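Local coordinates for hypothetical protein Atu3615 (Agrobacterium tumefaciens str. C58, PDB 1ZNP) that is of unknown function but belongs to the DUF985 group of the cupin superfamily, whose members share a small beta-barrel fold, at residues 63-68 with 118-123; 25-30 with 41-46. One frame throughout, in Å; residues are numbered along the deposited sequence.

Following the chain from its N terminus, helix 7-14 comes first and contact 2 closes soon after: strands 24-30 and 41-48 form a beta hairpin around a ten-residue connection. Contact 1 opens only after that hairpin is complete and closes a much longer loop, in which 49 residues with several strands separate 63-68 from 118-123. The two contacts therefore follow in series and neither encloses the other. In space they are neighbours, with centres about 9 Å apart, because strand 117-124 lies between 41-48 and 63-68. Probable backbone hydrogen bonds from Val-120 N to Tyr-45 O and from Cys-122 N to Ile-43 O join the hairpin to the central strands of the cupin sheet.

Contact 1: residues 63-68 with 118-123; sequences EVWHYY and TLVGCT
Two central strands of the cupin beta sheet pair here in antiparallel fashion, 63-68 against 118-123, with short axes 151° apart in direction. Val-64 and Thr-123 form a hydrogen-bonded pair, with Val-64 N donating to Thr-123 O at 2.8 Å and Thr-123 N returning to Val-64 O. His-66 and Gly-121 repeat the pattern, and Tyr-68 N adds a bond to Leu-119 O. The carbonyl of Gly-121 has a further, weak donor in His-66 ND1 (3.3 Å), so both the main chain and the imidazole of His-66 converge on one oxygen. With CG beside its own backbone N (chi1 -51°), the imidazole lies back along its own strand toward Val-64 and turns its ND1-CE1 edge to the neighbouring strand, with Gly-121 O near the ring plane. The CE1 corner of the same edge meets Thr-123 OG1 at 3.0 Å, the two side chains running nearly at right angles. The phenol of Tyr-68 reaches across the same face and lies along the bare backbone of Gly-121, with Tyr-68 CE2 3.3 Å from Gly-121 CA.

Trp-65, Cys-122 and Val-120 occupy the other face. Cys-122 SG sits over the indole, 3.9 Å from the centroid of the Trp-65 five-membered ring and 11° off its normal, a sulfur-aromatic contact. Farther along the indole, Trp-65 CE3 packs against Val-120 CG2 at 4.0 Å. The Glu-63 carboxylate comes in beside the cysteine, with Glu-63 OE2 3.3 Å from Cys-122 CB, while Gln-109 binds both Glu-63 OE1 and Trp-65 NE1 and so helps fix their orientation.

Strand 63-68 is flanked by 97-103 and strand 118-123 by 41-48; Leu-75 of strand 73-78 and Leu-89 of strand 85-89 pack against Trp-65.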
loop_
_atom_site.group_PDB
_atom_site.type_symbol
_atom_site.label_atom_id
_atom_site.label_comp_id
_atom_site.label_asym_id
_atom_site.label_seq_id
_atom_site.Cartn_x
_atom_site.Cartn_y
_atom_site.Cartn_z
ATOM N N GLU A 63 -10.710 -8.886 6.186
ATOM C CA GLU A 63 -11.539 -8.525 5.062
ATOM C C GLU A 63 -10.668 -8.306 3.829
ATOM O O GLU A 63 -9.649 -7.626 3.892
ATOM C CB GLU A 63 -12.332 -7.262 5.384
ATOM C CG GLU A 63 -13.172 -6.764 4.219
ATOM C CD GLU A 63 -14.313 -5.874 4.665
ATOM O OE1 GLU A 63 -14.088 -5.031 5.558
ATOM O OE2 GLU A 63 -15.426 -6.018 4.111
ATOM N N VAL A 64 -11.053 -8.906 2.712
ATOM C CA VAL A 64 -10.296 -8.730 1.493
ATOM C C VAL A 64 -11.134 -7.968 0.470
ATOM O O VAL A 64 -12.283 -8.338 0.185
ATOM C CB VAL A 64 -9.891 -10.079 0.887
ATOM C CG1 VAL A 64 -9.136 -9.851 -0.419
ATOM C CG2 VAL A 64 -9.059 -10.870 1.895
ATOM N N TRP A 65 -10.549 -6.907 -0.078
ATOM C CA TRP A 65 -11.222 -6.088 -1.078
ATOM C C TRP A 65 -10.880 -6.557 -2.488
ATOM O O TRP A 65 -9.744 -6.939 -2.766
ATOM C CB TRP A 65 -10.831 -4.614 -0.906
ATOM C CG TRP A 65 -11.474 -3.928 0.272
ATOM C CD1 TRP A 65 -11.360 -4.271 1.590
ATOM C CD2 TRP A 65 -12.289 -2.747 0.236
ATOM N NE1 TRP A 65 -12.050 -3.376 2.375
ATOM C CE2 TRP A 65 -12.630 -2.431 1.569
ATOM C CE3 TRP A 65 -12.763 -1.924 -0.798
ATOM C CZ2 TRP A 65 -13.421 -1.331 1.899
ATOM C CZ3 TRP A 65 -13.551 -0.828 -0.470
ATOM C CH2 TRP A 65 -13.871 -0.543 0.869
ATOM N N HIS A 66 -11.876 -6.539 -3.372
ATOM C CA HIS A 66 -11.688 -6.973 -4.756
ATOM C C HIS A 66 -12.273 -5.934 -5.710
ATOM O O HIS A 66 -13.442 -5.549 -5.577
ATOM C CB HIS A 66 -12.386 -8.321 -5.001
ATOM C CG HIS A 66 -12.046 -9.377 -3.992
ATOM N ND1 HIS A 66 -12.622 -9.422 -2.737
ATOM C CD2 HIS A 66 -11.198 -10.430 -4.051
ATOM C CE1 HIS A 66 -12.145 -10.457 -2.072
ATOM N NE2 HIS A 66 -11.282 -11.086 -2.847
ATOM N N TYR A 67 -11.465 -5.488 -6.668
ATOM C CA TYR A 67 -11.913 -4.503 -7.638
ATOM C C TYR A 67 -12.702 -5.169 -8.761
ATOM O O TYR A 67 -12.267 -6.191 -9.285
ATOM C CB TYR A 67 -10.711 -3.765 -8.234
ATOM C CG TYR A 67 -11.054 -3.023 -9.501
ATOM C CD1 TYR A 67 -11.030 -3.669 -10.744
ATOM C CD2 TYR A 67 -11.467 -1.693 -9.457
ATOM C CE1 TYR A 67 -11.414 -3.005 -11.911
ATOM C CE2 TYR A 67 -11.850 -1.020 -10.614
ATOM C CZ TYR A 67 -11.826 -1.680 -11.838
ATOM O OH TYR A 67 -12.252 -1.011 -12.966
ATOM N N TYR A 68 -13.851 -4.603 -9.139
ATOM C CA TYR A 68 -14.628 -5.207 -10.223
ATOM C C TYR A 68 -14.807 -4.283 -11.411
ATOM O O TYR A 68 -14.624 -4.693 -12.555
ATOM C CB TYR A 68 -16.027 -5.655 -9.758
ATOM C CG TYR A 68 -16.061 -6.782 -8.735
ATOM C CD1 TYR A 68 -15.139 -7.831 -8.775
ATOM C CD2 TYR A 68 -17.026 -6.803 -7.733
ATOM C CE1 TYR A 68 -15.184 -8.874 -7.832
ATOM C CE2 TYR A 68 -17.080 -7.831 -6.795
ATOM C CZ TYR A 68 -16.161 -8.860 -6.839
ATOM O OH TYR A 68 -16.201 -9.850 -5.878
ATOM N N THR A 118 -16.898 3.049 -8.126
ATOM C CA THR A 118 -16.094 1.853 -8.069
ATOM C C THR A 118 -16.968 0.769 -7.450
ATOM O O THR A 118 -17.505 0.931 -6.351
ATOM C CB THR A 118 -14.824 2.023 -7.202
ATOM O OG1 THR A 118 -14.014 3.085 -7.724
ATOM C CG2 THR A 118 -14.001 0.734 -7.213
ATOM N N LEU A 119 -17.125 -0.317 -8.195
ATOM C CA LEU A 119 -17.886 -1.466 -7.749
ATOM C C LEU A 119 -16.824 -2.432 -7.230
ATOM O O LEU A 119 -15.885 -2.765 -7.944
ATOM C CB LEU A 119 -18.598 -2.129 -8.932
ATOM C CG LEU A 119 -19.788 -3.060 -8.679
ATOM C CD1 LEU A 119 -19.755 -4.211 -9.662
ATOM C CD2 LEU A 119 -19.763 -3.588 -7.261
ATOM N N VAL A 120 -16.963 -2.882 -5.992
ATOM C CA VAL A 120 -16.010 -3.824 -5.457
ATOM C C VAL A 120 -16.714 -4.972 -4.760
ATOM O O VAL A 120 -17.934 -4.973 -4.577
ATOM C CB VAL A 120 -15.059 -3.163 -4.429
ATOM C CG1 VAL A 120 -14.303 -2.009 -5.060
ATOM C CG2 VAL A 120 -15.845 -2.666 -3.237
ATOM N N GLY A 121 -15.912 -5.957 -4.378
ATOM C CA GLY A 121 -16.399 -7.096 -3.643
ATOM C C GLY A 121 -15.601 -7.144 -2.353
ATOM O O GLY A 121 -14.447 -6.694 -2.311
ATOM N N CYS A 122 -16.212 -7.670 -1.297
ATOM C CA CYS A 122 -15.547 -7.787 -0.010
ATOM C C CYS A 122 -15.843 -9.142 0.586
ATOM O O CYS A 122 -16.999 -9.542 0.705
ATOM C CB CYS A 122 -16.012 -6.690 0.946
ATOM S SG CYS A 122 -15.431 -5.007 0.535
ATOM N N THR A 123 -14.782 -9.856 0.938
ATOM C CA THR A 123 -14.911 -11.169 1.533
ATOM C C THR A 123 -14.309 -11.132 2.936
ATOM O O THR A 123 -13.134 -10.800 3.136
ATOM C CB THR A 123 -14.199 -12.275 0.689
ATOM O OG1 THR A 123 -12.831 -11.912 0.476
ATOM C CG2 THR A 123 -14.868 -12.456 -0.659
#

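Contact 2: residues 25-30 with 41-46; sequences YHQTFR and TAIYYL
Strands 25-30 and 41-46 run antiparallel, their axes 4.5 Å apart at closest approach, as the two arms of a beta hairpin in the cupin sheet. The register slips by one residue between Gln-27 and Phe-29, which marks a beta bulge at Thr-28. Before the bulge, His-26 and Tyr-44 make a reciprocal pair of backbone bonds; Tyr-44 N to His-26 O is nearly straight (2.9 Å, 171° at the hydrogen). At the bulge, Thr-28 N still reaches Ala-42 O, but at 3.2 Å and from above the carbonyl plane. Beyond it, Ala-42 N donates to Phe-29 O.

The bulged Thr-28 turns its side chain toward the partner strand: its methyl CG2 comes 3.5 Å from Tyr-44 CD1, and its OG1 approaches the methyl of Ala-42. On the face away from Tyr-44 and Ala-42, Ile-43 CG1 meets the edge of the Tyr-25 ring, in plane with it, while Ile-43 CD1 lies 3.7 Å from Gln-27 CG. Tyr-25 CB in turn lies at the edge of the Tyr-45 ring, whose hydroxyl is hydrogen-bonded to Gly-22 O.

Arg-30 bends at chi3 (-63°), bringing its guanidinium over Thr-41. Arg-37 O and Phe-128 O hold NH2 and NH1, and the Thr-41 methyl CG2 rests against one guanidinium face, 3.3 Å from Arg-30 NH2.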
loop_
_atom_site.group_PDB
_atom_site.type_symbol
_atom_site.label_atom_id
_atom_site.label_comp_id
_atom_site.label_asym_id
_atom_site.label_seq_id
_atom_site.Cartn_x
_atom_site.Cartn_y
_atom_site.Cartn_z
ATOM N N TYR A 25 -24.486 -1.330 -0.651
ATOM C CA TYR A 25 -24.001 -2.696 -0.642
ATOM C C TYR A 25 -25.125 -3.720 -0.640
ATOM O O TYR A 25 -26.301 -3.383 -0.514
ATOM C CB TYR A 25 -23.123 -2.913 0.595
ATOM C CG TYR A 25 -23.891 -3.374 1.819
ATOM C CD1 TYR A 25 -23.690 -4.648 2.340
ATOM C CD2 TYR A 25 -24.838 -2.551 2.440
ATOM C CE1 TYR A 25 -24.405 -5.100 3.441
ATOM C CE2 TYR A 25 -25.566 -2.999 3.554
ATOM C CZ TYR A 25 -25.338 -4.277 4.042
ATOM O OH TYR A 25 -26.031 -4.750 5.131
ATOM N N HIS A 26 -24.746 -4.981 -0.783
ATOM C CA HIS A 26 -25.693 -6.080 -0.768
ATOM C C HIS A 26 -24.902 -7.323 -0.417
ATOM O O HIS A 26 -23.882 -7.604 -1.038
ATOM C CB HIS A 26 -26.367 -6.258 -2.136
ATOM C CG HIS A 26 -27.171 -7.516 -2.246
ATOM N ND1 HIS A 26 -28.388 -7.682 -1.618
ATOM C CD2 HIS A 26 -26.904 -8.692 -2.863
ATOM C CE1 HIS A 26 -28.834 -8.906 -1.841
ATOM N NE2 HIS A 26 -27.952 -9.539 -2.594
ATOM N N GLN A 27 -25.356 -8.056 0.588
ATOM C CA GLN A 27 -24.666 -9.278 0.980
ATOM C C GLN A 27 -25.080 -10.325 -0.044
ATOM O O GLN A 27 -26.265 -10.502 -0.322
ATOM C CB GLN A 27 -25.072 -9.708 2.391
ATOM C CG GLN A 27 -24.355 -10.956 2.888
ATOM C CD GLN A 27 -24.713 -11.308 4.324
ATOM O OE1 GLN A 27 -24.421 -10.559 5.254
ATOM N NE2 GLN A 27 -25.358 -12.453 4.506
ATOM N N THR A 28 -24.098 -11.008 -0.615
ATOM C CA THR A 28 -24.363 -12.009 -1.633
ATOM C C THR A 28 -24.147 -13.413 -1.125
ATOM O O THR A 28 -24.492 -14.371 -1.796
ATOM C CB THR A 28 -23.440 -11.817 -2.827
ATOM O OG1 THR A 28 -22.080 -11.927 -2.382
ATOM C CG2 THR A 28 -23.643 -10.440 -3.454
ATOM N N PHE A 29 -23.573 -13.545 0.062
ATOM C CA PHE A 29 -23.315 -14.872 0.568
ATOM C C PHE A 29 -22.862 -14.971 2.027
ATOM O O PHE A 29 -22.143 -14.112 2.547
ATOM C CB PHE A 29 -22.266 -15.521 -0.345
ATOM C CG PHE A 29 -21.789 -16.872 0.111
ATOM C CD1 PHE A 29 -22.595 -17.988 -0.021
ATOM C CD2 PHE A 29 -20.511 -17.024 0.652
ATOM C CE1 PHE A 29 -22.144 -19.239 0.379
ATOM C CE2 PHE A 29 -20.041 -18.276 1.059
ATOM C CZ PHE A 29 -20.862 -19.385 0.922
ATOM N N ARG A 30 -23.329 -16.025 2.682
ATOM C CA ARG A 30 -22.928 -16.360 4.040
ATOM C C ARG A 30 -22.908 -17.891 4.015
ATOM O O ARG A 30 -23.921 -18.542 3.732
ATOM C CB ARG A 30 -23.903 -15.846 5.116
ATOM C CG ARG A 30 -23.389 -16.204 6.533
ATOM C CD ARG A 30 -24.240 -15.708 7.699
ATOM N NE ARG A 30 -24.306 -14.255 7.753
ATOM C CZ ARG A 30 -23.356 -13.458 8.228
ATOM N NH1 ARG A 30 -23.545 -12.143 8.205
ATOM N NH2 ARG A 30 -22.236 -13.962 8.745
ATOM N N THR A 41 -18.189 -14.639 4.426
ATOM C CA THR A 41 -19.278 -13.902 3.785
ATOM C C THR A 41 -18.676 -13.123 2.619
ATOM O O THR A 41 -17.452 -12.918 2.559
ATOM C CB THR A 41 -19.987 -12.871 4.708
ATOM O OG1 THR A 41 -19.058 -11.860 5.098
ATOM C CG2 THR A 41 -20.590 -13.546 5.941
ATOM N N ALA A 42 -19.539 -12.712 1.694
ATOM C CA ALA A 42 -19.128 -11.950 0.527
ATOM C C ALA A 42 -20.137 -10.818 0.389
ATOM O O ALA A 42 -21.247 -10.907 0.903
ATOM C CB ALA A 42 -19.125 -12.836 -0.729
ATOM N N ILE A 43 -19.759 -9.771 -0.337
ATOM C CA ILE A 43 -20.612 -8.605 -0.484
ATOM C C ILE A 43 -20.274 -7.813 -1.747
ATOM O O ILE A 43 -19.157 -7.870 -2.230
ATOM C CB ILE A 43 -20.414 -7.701 0.768
ATOM C CG1 ILE A 43 -21.626 -7.805 1.681
ATOM C CG2 ILE A 43 -20.047 -6.281 0.378
ATOM C CD1 ILE A 43 -21.420 -8.766 2.850
ATOM N N TYR A 44 -21.259 -7.105 -2.286
ATOM C CA TYR A 44 -21.061 -6.224 -3.433
ATOM C C TYR A 44 -21.042 -4.873 -2.711
ATOM O O TYR A 44 -21.864 -4.643 -1.826
ATOM C CB TYR A 44 -22.249 -6.281 -4.409
ATOM C CG TYR A 44 -22.141 -7.333 -5.493
ATOM C CD1 TYR A 44 -23.266 -8.020 -5.939
ATOM C CD2 TYR A 44 -20.906 -7.675 -6.037
ATOM C CE1 TYR A 44 -23.164 -9.037 -6.892
ATOM C CE2 TYR A 44 -20.790 -8.678 -6.984
ATOM C CZ TYR A 44 -21.920 -9.360 -7.409
ATOM O OH TYR A 44 -21.789 -10.363 -8.340
ATOM N N TYR A 45 -20.099 -4.000 -3.056
ATOM C CA TYR A 45 -19.996 -2.701 -2.403
ATOM C C TYR A 45 -19.651 -1.620 -3.433
ATOM O O TYR A 45 -18.842 -1.849 -4.335
ATOM C CB TYR A 45 -18.916 -2.764 -1.315
ATOM C CG TYR A 45 -18.797 -1.514 -0.470
ATOM C CD1 TYR A 45 -19.829 -1.116 0.378
ATOM C CD2 TYR A 45 -17.637 -0.743 -0.495
ATOM C CE1 TYR A 45 -19.703 0.026 1.188
ATOM C CE2 TYR A 45 -17.502 0.391 0.304
ATOM C CZ TYR A 45 -18.535 0.766 1.141
ATOM O OH TYR A 45 -18.389 1.870 1.944
ATOM N N LEU A 46 -20.250 -0.442 -3.288
ATOM C CA LEU A 46 -20.015 0.633 -4.240
ATOM C C LEU A 46 -19.892 2.030 -3.652
ATOM O O LEU A 46 -20.654 2.427 -2.768
ATOM C CB LEU A 46 -21.126 0.630 -5.301
ATOM C CG LEU A 46 -21.076 1.741 -6.362
ATOM C CD1 LEU A 46 -21.626 1.244 -7.677
ATOM C CD2 LEU A 46 -21.861 2.938 -5.888
#